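Local coordinates for cruciform cutting endonuclease 1, mitochondrial (Schizosaccharomyces pombe, PDB 1KCF), which resolves Holliday junctions in mitochondria as a homodimeric, metal-dependent endonuclease that cleaves four-way DNA junctions at the point of strand exchange, at residues H68-E73 and Y213-G218; I49-Y54 and K225-D230. All blocks are in the same frame, centred on the assembly; numbering follows the deposited sequence.

Overall arrangement
Interaction 1 (68-73 with 213-218) and interaction 2 (49-54 with 225-230) lie side by side, their centres about 10 Å apart, on one face of the central sheet. Strands 52-59 and 65-73 are antiparallel neighbours in that sheet, and helices 209-217 and 224-253 follow each other in the chain. The two contacts are joined directly: Glu73 N lies 2.6 Å from Phe52 O, a probable hydrogen bond between the strands, and Trp70 NE1 lies 2.7 Å from Met228 O of the long helix. Interaction 2 holds the magnesium-binding residue Asp230, whereas the side chain of Trp70 in interaction 1 stays about 8 Å from those of Asp46 and Asp230.

Interaction 1 (H68-E73 and Y213-G218)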
ATOM      1  N   HIS A  68     -25.720   4.314 -10.844  1.00 44.00           N
ATOM      2  CA  HIS A  68     -26.493   3.975  -9.653  1.00 44.44           C
ATOM      3  C   HIS A  68     -26.140   4.912  -8.498  1.00 44.22           C
ATOM      4  O   HIS A  68     -27.013   5.408  -7.780  1.00 43.40           O
ATOM      5  CB  HIS A  68     -26.201   2.536  -9.225  1.00 45.70           C
ATOM      6  CG  HIS A  68     -26.369   1.529 -10.320  1.00 49.22           C
ATOM      7  ND1 HIS A  68     -27.558   1.350 -10.990  1.00 52.07           N
ATOM      8  CD2 HIS A  68     -25.499   0.634 -10.846  1.00 50.59           C
ATOM      9  CE1 HIS A  68     -27.416   0.387 -11.884  1.00 52.64           C
ATOM     10  NE2 HIS A  68     -26.176  -0.063 -11.817  1.00 53.77           N
ATOM     11  N   ASN A  69     -24.845   5.132  -8.312  1.00 42.87           N
ATOM     12  CA  ASN A  69     -24.361   6.003  -7.253  1.00 43.17           C
ATOM     13  C   ASN A  69     -23.186   6.780  -7.801  1.00 44.51           C
ATOM     14  O   ASN A  69     -22.415   6.265  -8.611  1.00 44.99           O
ATOM     15  CB  ASN A  69     -23.942   5.192  -6.034  1.00 43.31           C
ATOM     16  CG  ASN A  69     -25.087   4.398  -5.452  1.00 46.99           C
ATOM     17  OD1 ASN A  69     -25.366   3.282  -5.886  1.00 48.39           O
ATOM     18  ND2 ASN A  69     -25.773   4.980  -4.471  1.00 46.48           N
ATOM     19  N   TRP A  70     -23.037   8.013  -7.339  1.00 43.31           N
ATOM     20  CA  TRP A  70     -21.989   8.871  -7.857  1.00 43.70           C
ATOM     21  C   TRP A  70     -21.707   9.972  -6.853  1.00 43.46           C
ATOM     22  O   TRP A  70     -22.622  10.694  -6.452  1.00 46.26           O
ATOM     23  CB  TRP A  70     -22.499   9.444  -9.177  1.00 41.44           C
ATOM     24  CG  TRP A  70     -21.528  10.185  -9.996  1.00 38.95           C
ATOM     25  CD1 TRP A  70     -20.172  10.092  -9.952  1.00 40.08           C
ATOM     26  CD2 TRP A  70     -21.837  11.088 -11.060  1.00 37.16           C
ATOM     27  NE1 TRP A  70     -19.614  10.878 -10.927  1.00 37.40           N
ATOM     28  CE2 TRP A  70     -20.614  11.503 -11.622  1.00 35.65           C
ATOM     29  CE3 TRP A  70     -23.035  11.587 -11.594  1.00 37.26           C
ATOM     30  CZ2 TRP A  70     -20.544  12.395 -12.696  1.00 34.83           C
ATOM     31  CZ3 TRP A  70     -22.969  12.476 -12.668  1.00 37.90           C
ATOM     32  CH2 TRP A  70     -21.730  12.871 -13.205  1.00 37.84           C
ATOM     33  N   SER A  71     -20.449  10.108  -6.443  1.00 42.58           N
ATOM     34  CA  SER A  71     -20.109  11.131  -5.464  1.00 43.94           C
ATOM     35  C   SER A  71     -18.612  11.368  -5.278  1.00 44.22           C
ATOM     36  O   SER A  71     -17.773  10.568  -5.711  1.00 45.43           O
ATOM     37  CB  SER A  71     -20.734  10.756  -4.111  1.00 45.11           C
ATOM     38  OG  SER A  71     -20.535  11.765  -3.140  1.00 45.99           O
ATOM     39  N   VAL A  72     -18.296  12.489  -4.634  1.00 42.60           N
ATOM     40  CA  VAL A  72     -16.926  12.873  -4.316  1.00 44.97           C
ATOM     41  C   VAL A  72     -16.948  13.183  -2.824  1.00 46.56           C
ATOM     42  O   VAL A  72     -17.769  13.973  -2.359  1.00 48.15           O
ATOM     43  CB  VAL A  72     -16.480  14.119  -5.099  1.00 45.30           C
ATOM     44  CG1 VAL A  72     -15.164  14.629  -4.553  1.00 44.90           C
ATOM     45  CG2 VAL A  72     -16.319  13.771  -6.567  1.00 49.34           C
ATOM     46  N   GLU A  73     -16.045  12.562  -2.078  1.00 46.54           N
ATOM     47  CA  GLU A  73     -16.021  12.737  -0.636  1.00 48.85           C
ATOM     48  C   GLU A  73     -14.676  13.178  -0.085  1.00 47.78           C
ATOM     49  O   GLU A  73     -13.635  12.944  -0.687  1.00 48.38           O
ATOM     50  CB  GLU A  73     -16.413  11.420   0.037  1.00 49.51           C
ATOM     51  CG  GLU A  73     -17.678  10.790  -0.520  1.00 53.11           C
ATOM     52  CD  GLU A  73     -18.926  11.544  -0.127  1.00 54.54           C
ATOM     53  OE1 GLU A  73     -20.010  11.215  -0.656  1.00 56.31           O
ATOM     54  OE2 GLU A  73     -18.824  12.459   0.718  1.00 56.20           O
ATOM     55  N   TYR A 213     -29.197  14.473  -9.218  1.00 53.60           N
ATOM     56  CA  TYR A 213     -29.353  15.698  -8.443  1.00 56.11           C
ATOM     57  C   TYR A 213     -28.015  16.296  -8.018  1.00 55.66           C
ATOM     58  O   TYR A 213     -27.808  17.505  -8.131  1.00 55.86           O
ATOM     59  CB  TYR A 213     -30.206  15.442  -7.194  1.00 59.13           C
ATOM     60  CG  TYR A 213     -30.611  16.714  -6.477  1.00 63.14           C
ATOM     61  CD1 TYR A 213     -31.579  17.560  -7.016  1.00 63.65           C
ATOM     62  CD2 TYR A 213     -30.003  17.089  -5.276  1.00 63.74           C
ATOM     63  CE1 TYR A 213     -31.932  18.750  -6.382  1.00 66.79           C
ATOM     64  CE2 TYR A 213     -30.349  18.277  -4.633  1.00 66.38           C
ATOM     65  CZ  TYR A 213     -31.313  19.103  -5.194  1.00 68.09           C
ATOM     66  OH  TYR A 213     -31.648  20.290  -4.579  1.00 70.49           O
ATOM     67  N   LYS A 214     -27.113  15.455  -7.517  1.00 55.64           N
ATOM     68  CA  LYS A 214     -25.799  15.921  -7.078  1.00 56.76           C
ATOM     69  C   LYS A 214     -25.073  16.632  -8.214  1.00 57.21           C
ATOM     70  O   LYS A 214     -24.468  17.691  -8.027  1.00 55.84           O
ATOM     71  CB  LYS A 214     -24.932  14.750  -6.609  1.00 58.43           C
ATOM     72  CG  LYS A 214     -25.474  13.977  -5.426  1.00 61.84           C
ATOM     73  CD  LYS A 214     -24.426  13.001  -4.904  1.00 64.65           C
ATOM     74  CE  LYS A 214     -24.979  12.132  -3.785  1.00 65.67           C
ATOM     75  NZ  LYS A 214     -23.932  11.251  -3.193  1.00 66.59           N
ATOM     76  N   TRP A 215     -25.136  16.036  -9.398  1.00 55.46           N
ATOM     77  CA  TRP A 215     -24.483  16.597 -10.565  1.00 55.04           C
ATOM     78  C   TRP A 215     -25.052  17.948 -10.976  1.00 58.17           C
ATOM     79  O   TRP A 215     -24.304  18.905 -11.178  1.00 59.88           O
ATOM     80  CB  TRP A 215     -24.590  15.623 -11.733  1.00 51.16           C
ATOM     81  CG  TRP A 215     -24.013  16.153 -13.000  1.00 45.88           C
ATOM     82  CD1 TRP A 215     -24.696  16.543 -14.111  1.00 43.70           C
ATOM     83  CD2 TRP A 215     -22.626  16.323 -13.297  1.00 43.03           C
ATOM     84  NE1 TRP A 215     -23.818  16.941 -15.090  1.00 44.69           N
ATOM     85  CE2 TRP A 215     -22.540  16.815 -14.616  1.00 43.03           C
ATOM     86  CE3 TRP A 215     -21.444  16.104 -12.576  1.00 41.23           C
ATOM     87  CZ2 TRP A 215     -21.319  17.093 -15.235  1.00 42.02           C
ATOM     88  CZ3 TRP A 215     -20.229  16.379 -13.189  1.00 40.94           C
ATOM     89  CH2 TRP A 215     -20.177  16.869 -14.507  1.00 41.90           C
ATOM     90  N   ASN A 216     -26.372  18.030 -11.103  1.00 61.08           N
ATOM     91  CA  ASN A 216     -27.009  19.275 -11.511  1.00 64.38           C
ATOM     92  C   ASN A 216     -26.930  20.385 -10.470  1.00 68.33           C
ATOM     93  O   ASN A 216     -26.723  21.547 -10.815  1.00 68.10           O
ATOM     94  CB  ASN A 216     -28.472  19.036 -11.884  1.00 62.02           C
ATOM     95  CG  ASN A 216     -28.621  18.306 -13.201  1.00 62.81           C
ATOM     96  OD1 ASN A 216     -27.822  18.494 -14.123  1.00 60.98           O
ATOM     97  ND2 ASN A 216     -29.655  17.479 -13.307  1.00 59.47           N
ATOM     98  N   ASN A 217     -27.095  20.030  -9.200  1.00 73.36           N
ATOM     99  CA  ASN A 217     -27.048  21.026  -8.138  1.00 78.96           C
ATOM    100  C   ASN A 217     -25.616  21.313  -7.713  1.00 81.36           C
ATOM    101  O   ASN A 217     -25.159  22.455  -7.757  1.00 82.58           O
ATOM    102  CB  ASN A 217     -27.848  20.553  -6.924  1.00 80.77           C
ATOM    103  CG  ASN A 217     -27.883  21.587  -5.816  1.00 83.61           C
ATOM    104  OD1 ASN A 217     -28.493  22.648  -5.959  1.00 85.59           O
ATOM    105  ND2 ASN A 217     -27.217  21.289  -4.707  1.00 85.04           N
ATOM    106  N   GLY A 218     -24.914  20.265  -7.298  1.00 83.85           N
ATOM    107  CA  GLY A 218     -23.541  20.420  -6.865  1.00 86.47           C
ATOM    108  C   GLY A 218     -22.632  20.993  -7.935  1.00 88.28           C
ATOM    109  O   GLY A 218     -22.084  20.258  -8.754  1.00 89.51           O
TER
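Trp70 brings CH2 and CZ3 of its indole over the CD2-CE3 rim of Trp215, joining strand 65-73 of the RNase H-like sheet of this RuvC-family resolvase to helix 209-217. The two planes are nearly parallel, 20° apart, but so displaced that the rings barely overlap: their six-membered centroids are 5.0 Å apart. CH2 of Trp70 makes the nearest approach, 3.3 Å from Trp215 CE3, while Trp70 CZ3 lies against CB and CG of Trp215. With CG anti to the backbone N (chi1 -171°), the Trp70 indole reaches out from the strand to the helix, and its NE1 donates a hydrogen bond to Met228 O on helix 224-253. Val195 of helix 191-200 touches both tryptophans, and Lys225 of helix 224-253 makes a cation-pi contact with Trp215.

Beside the rings, Lys214 stretches toward the strand. Its chain is extended beyond CG, which lays CD 3.3 Å from Trp70 O and carries the ammonium group on to Ser71. There Lys214 NZ comes within 3.4 Å of Ser71 CB. Glu73 OE1 lies 4.7 Å from this NZ, an opposite charge that would probably favour the lysine's position without direct contact. Ser71 OG donates to Glu73 OE1 at 2.6 Å, meeting the oxygen from above the carboxylate plane, 54° out of it.

Interaction 2 (I49-Y54 and K225-D230); sequences IKNFSY and KDDMAD
A small, buried and largely polar contact sets the start of strand 52-59 and the turn before it against the long helix 224-253, beside the metal site. Ser53 and Asn51 direct their CB atoms at the helix, whereas Phe52 between them points the other way, toward helix 91-109. The backbones come close: Ser53 CA and Met228 CA are 6.1 Å apart. With OG anti to the backbone N (chi1 -176°), Ser53 OG lies 3.0 Å from Asp227 O. That oxygen is one candidate for its proton, but Ser71 O also lies near, in a weak bond, and Ser231 OG is a further hydrogen-bond partner, so the hydroxyl sits at a junction between two strands and the helix.

This is the RNase H-like fold of the RuvC resolvase family, in which acidic residues from the sheet and from a C-terminal helix gather at the metal site. The residues assigned to bind magnesium include Asp46, on the neighbouring strand 42-47, and Asp230, three residues on from Asp227 in the helix. Asp230 OD1 takes a salt bridge from Arg191 and is hydrogen-bonded to Tyr172 OH.

Asn51 and Asp227 cross at about a right angle, their amide and carboxylate planes 78° apart. The carboxylate meets the asparagine mainly through Asp227 OD2, which is 3.4 Å from Asn51 CB and 3.6 Å from Asn51 OD1. No hydrogen bond joins the two groups, and Asn51 OD1 is buried here with no partner in the model. OD1, the other carboxylate oxygen of Asp227, forms a salt bridge with Arg122. An alanine in place of Asp227 is likely to leave Arg122 without this partner and open a gap beside Asn51 CB. From strand 65-73, Val72 touches the side chains of both Asp227 and Met228.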
ATOM      1  N   ILE A  49      -7.741  11.485  -0.957  1.00 43.13           N
ATOM      2  CA  ILE A  49      -8.199  11.440   0.424  1.00 45.46           C
ATOM      3  C   ILE A  49      -9.234  12.532   0.673  1.00 46.09           C
ATOM      4  O   ILE A  49     -10.338  12.252   1.134  1.00 42.99           O
ATOM      5  CB  ILE A  49      -7.014  11.582   1.402  1.00 47.87           C
ATOM      6  CG1 ILE A  49      -6.062  10.399   1.209  1.00 49.65           C
ATOM      7  CG2 ILE A  49      -7.518  11.620   2.839  1.00 45.88           C
ATOM      8  CD1 ILE A  49      -4.808  10.458   2.052  1.00 55.20           C
ATOM      9  N   LYS A  50      -8.892  13.771   0.344  1.00 47.50           N
ATOM     10  CA  LYS A  50      -9.829  14.863   0.556  1.00 49.41           C
ATOM     11  C   LYS A  50     -10.802  15.008  -0.606  1.00 49.94           C
ATOM     12  O   LYS A  50     -11.775  15.759  -0.519  1.00 51.30           O
ATOM     13  CB  LYS A  50      -9.070  16.169   0.815  1.00 53.75           C
ATOM     14  CG  LYS A  50      -8.254  16.119   2.108  1.00 56.36           C
ATOM     15  CD  LYS A  50      -7.650  17.461   2.477  1.00 61.02           C
ATOM     16  CE  LYS A  50      -6.847  17.351   3.773  1.00 65.18           C
ATOM     17  NZ  LYS A  50      -6.267  18.657   4.205  1.00 68.46           N
ATOM     18  N   ASN A  51     -10.543  14.284  -1.692  1.00 46.71           N
ATOM     19  CA  ASN A  51     -11.429  14.317  -2.849  1.00 44.96           C
ATOM     20  C   ASN A  51     -11.580  12.931  -3.470  1.00 43.95           C
ATOM     21  O   ASN A  51     -11.413  12.742  -4.681  1.00 43.34           O
ATOM     22  CB  ASN A  51     -10.939  15.318  -3.904  1.00 42.81           C
ATOM     23  CG  ASN A  51      -9.607  14.935  -4.510  1.00 45.88           C
ATOM     24  OD1 ASN A  51      -9.217  15.472  -5.545  1.00 48.06           O
ATOM     25  ND2 ASN A  51      -8.897  14.017  -3.867  1.00 45.61           N
ATOM     26  N   PHE A  52     -11.884  11.959  -2.619  1.00 42.64           N
ATOM     27  CA  PHE A  52     -12.094  10.587  -3.058  1.00 41.00           C
ATOM     28  C   PHE A  52     -13.348  10.632  -3.916  1.00 41.05           C
ATOM     29  O   PHE A  52     -14.372  11.167  -3.498  1.00 41.37           O
ATOM     30  CB  PHE A  52     -12.323   9.681  -1.844  1.00 41.40           C
ATOM     31  CG  PHE A  52     -12.564   8.235  -2.192  1.00 41.62           C
ATOM     32  CD1 PHE A  52     -11.498   7.378  -2.442  1.00 43.13           C
ATOM     33  CD2 PHE A  52     -13.857   7.730  -2.257  1.00 40.90           C
ATOM     34  CE1 PHE A  52     -11.719   6.034  -2.751  1.00 46.69           C
ATOM     35  CE2 PHE A  52     -14.090   6.393  -2.565  1.00 42.68           C
ATOM     36  CZ  PHE A  52     -13.020   5.541  -2.811  1.00 44.35           C
ATOM     37  N   SER A  53     -13.274  10.095  -5.124  1.00 40.70           N
ATOM     38  CA  SER A  53     -14.438  10.100  -5.992  1.00 41.20           C
ATOM     39  C   SER A  53     -14.737   8.691  -6.489  1.00 40.68           C
ATOM     40  O   SER A  53     -13.826   7.894  -6.688  1.00 41.05           O
ATOM     41  CB  SER A  53     -14.213  11.031  -7.182  1.00 40.75           C
ATOM     42  OG  SER A  53     -15.378  11.107  -7.985  1.00 44.27           O
ATOM     43  N   TYR A  54     -16.016   8.391  -6.681  1.00 41.45           N
ATOM     44  CA  TYR A  54     -16.417   7.075  -7.157  1.00 40.39           C
ATOM     45  C   TYR A  54     -17.689   7.174  -7.987  1.00 40.46           C
ATOM     46  O   TYR A  54     -18.495   8.089  -7.807  1.00 40.82           O
ATOM     47  CB  TYR A  54     -16.644   6.132  -5.969  1.00 39.34           C
ATOM     48  CG  TYR A  54     -17.861   6.469  -5.136  1.00 41.00           C
ATOM     49  CD1 TYR A  54     -19.133   6.046  -5.524  1.00 41.44           C
ATOM     50  CD2 TYR A  54     -17.748   7.228  -3.969  1.00 39.64           C
ATOM     51  CE1 TYR A  54     -20.263   6.370  -4.779  1.00 41.27           C
ATOM     52  CE2 TYR A  54     -18.870   7.559  -3.215  1.00 41.35           C
ATOM     53  CZ  TYR A  54     -20.126   7.125  -3.625  1.00 44.14           C
ATOM     54  OH  TYR A  54     -21.250   7.442  -2.889  1.00 43.93           O
ATOM     55  N   LYS A 225     -17.764  19.104  -9.345  1.00 43.35           N
ATOM     56  CA  LYS A 225     -18.199  18.612 -10.650  1.00 45.36           C
ATOM     57  C   LYS A 225     -17.038  17.978 -11.412  1.00 45.74           C
ATOM     58  O   LYS A 225     -17.203  16.950 -12.074  1.00 46.13           O
ATOM     59  CB  LYS A 225     -18.772  19.765 -11.478  1.00 46.90           C
ATOM     60  CG  LYS A 225     -20.023  20.403 -10.903  1.00 49.40           C
ATOM     61  CD  LYS A 225     -21.275  19.923 -11.616  1.00 52.06           C
ATOM     62  CE  LYS A 225     -21.303  20.400 -13.057  1.00 53.26           C
ATOM     63  NZ  LYS A 225     -22.599  20.078 -13.722  1.00 54.72           N
ATOM     64  N   ASP A 226     -15.867  18.599 -11.328  1.00 44.04           N
ATOM     65  CA  ASP A 226     -14.688  18.097 -12.016  1.00 44.04           C
ATOM     66  C   ASP A 226     -14.272  16.739 -11.471  1.00 43.07           C
ATOM     67  O   ASP A 226     -13.928  15.841 -12.235  1.00 42.86           O
ATOM     68  CB  ASP A 226     -13.540  19.094 -11.868  1.00 48.42           C
ATOM     69  CG  ASP A 226     -13.889  20.460 -12.427  1.00 54.33           C
ATOM     70  OD1 ASP A 226     -13.743  20.657 -13.652  1.00 56.43           O
ATOM     71  OD2 ASP A 226     -14.332  21.329 -11.642  1.00 56.51           O
ATOM     72  N   ASP A 227     -14.311  16.581 -10.153  1.00 40.57           N
ATOM     73  CA  ASP A 227     -13.928  15.316  -9.552  1.00 41.47           C
ATOM     74  C   ASP A 227     -14.950  14.222  -9.857  1.00 43.11           C
ATOM     75  O   ASP A 227     -14.574  13.077 -10.101  1.00 43.19           O
ATOM     76  CB  ASP A 227     -13.735  15.474  -8.040  1.00 41.88           C
ATOM     77  CG  ASP A 227     -12.555  16.379  -7.695  1.00 46.00           C
ATOM     78  OD1 ASP A 227     -11.736  16.659  -8.595  1.00 46.77           O
ATOM     79  OD2 ASP A 227     -12.438  16.806  -6.525  1.00 47.32           O
ATOM     80  N   MET A 228     -16.235  14.576  -9.860  1.00 41.80           N
ATOM     81  CA  MET A 228     -17.289  13.605 -10.157  1.00 42.24           C
ATOM     82  C   MET A 228     -17.216  13.190 -11.622  1.00 40.00           C
ATOM     83  O   MET A 228     -17.410  12.024 -11.963  1.00 40.46           O
ATOM     84  CB  MET A 228     -18.681  14.197  -9.894  1.00 41.89           C
ATOM     85  CG  MET A 228     -18.990  14.528  -8.445  1.00 47.13           C
ATOM     86  SD  MET A 228     -20.751  14.872  -8.211  1.00 51.86           S
ATOM     87  CE  MET A 228     -20.868  16.532  -8.796  1.00 53.38           C
ATOM     88  N   ALA A 229     -16.955  14.161 -12.486  1.00 39.35           N
ATOM     89  CA  ALA A 229     -16.864  13.899 -13.912  1.00 39.70           C
ATOM     90  C   ALA A 229     -15.714  12.937 -14.154  1.00 38.76           C
ATOM     91  O   ALA A 229     -15.803  12.044 -14.994  1.00 40.81           O
ATOM     92  CB  ALA A 229     -16.634  15.202 -14.672  1.00 40.29           C
ATOM     93  N   ASP A 230     -14.641  13.106 -13.393  1.00 37.76           N
ATOM     94  CA  ASP A 230     -13.479  12.245 -13.542  1.00 39.18           C
ATOM     95  C   ASP A 230     -13.833  10.771 -13.332  1.00 40.75           C
ATOM     96  O   ASP A 230     -13.540   9.934 -14.187  1.00 39.82           O
ATOM     97  CB  ASP A 230     -12.385  12.658 -12.562  1.00 42.21           C
ATOM     98  CG  ASP A 230     -10.999  12.398 -13.106  1.00 48.79           C
ATOM     99  OD1 ASP A 230     -10.632  13.061 -14.102  1.00 48.06           O
ATOM    100  OD2 ASP A 230     -10.283  11.532 -12.552  1.00 49.68           O
TER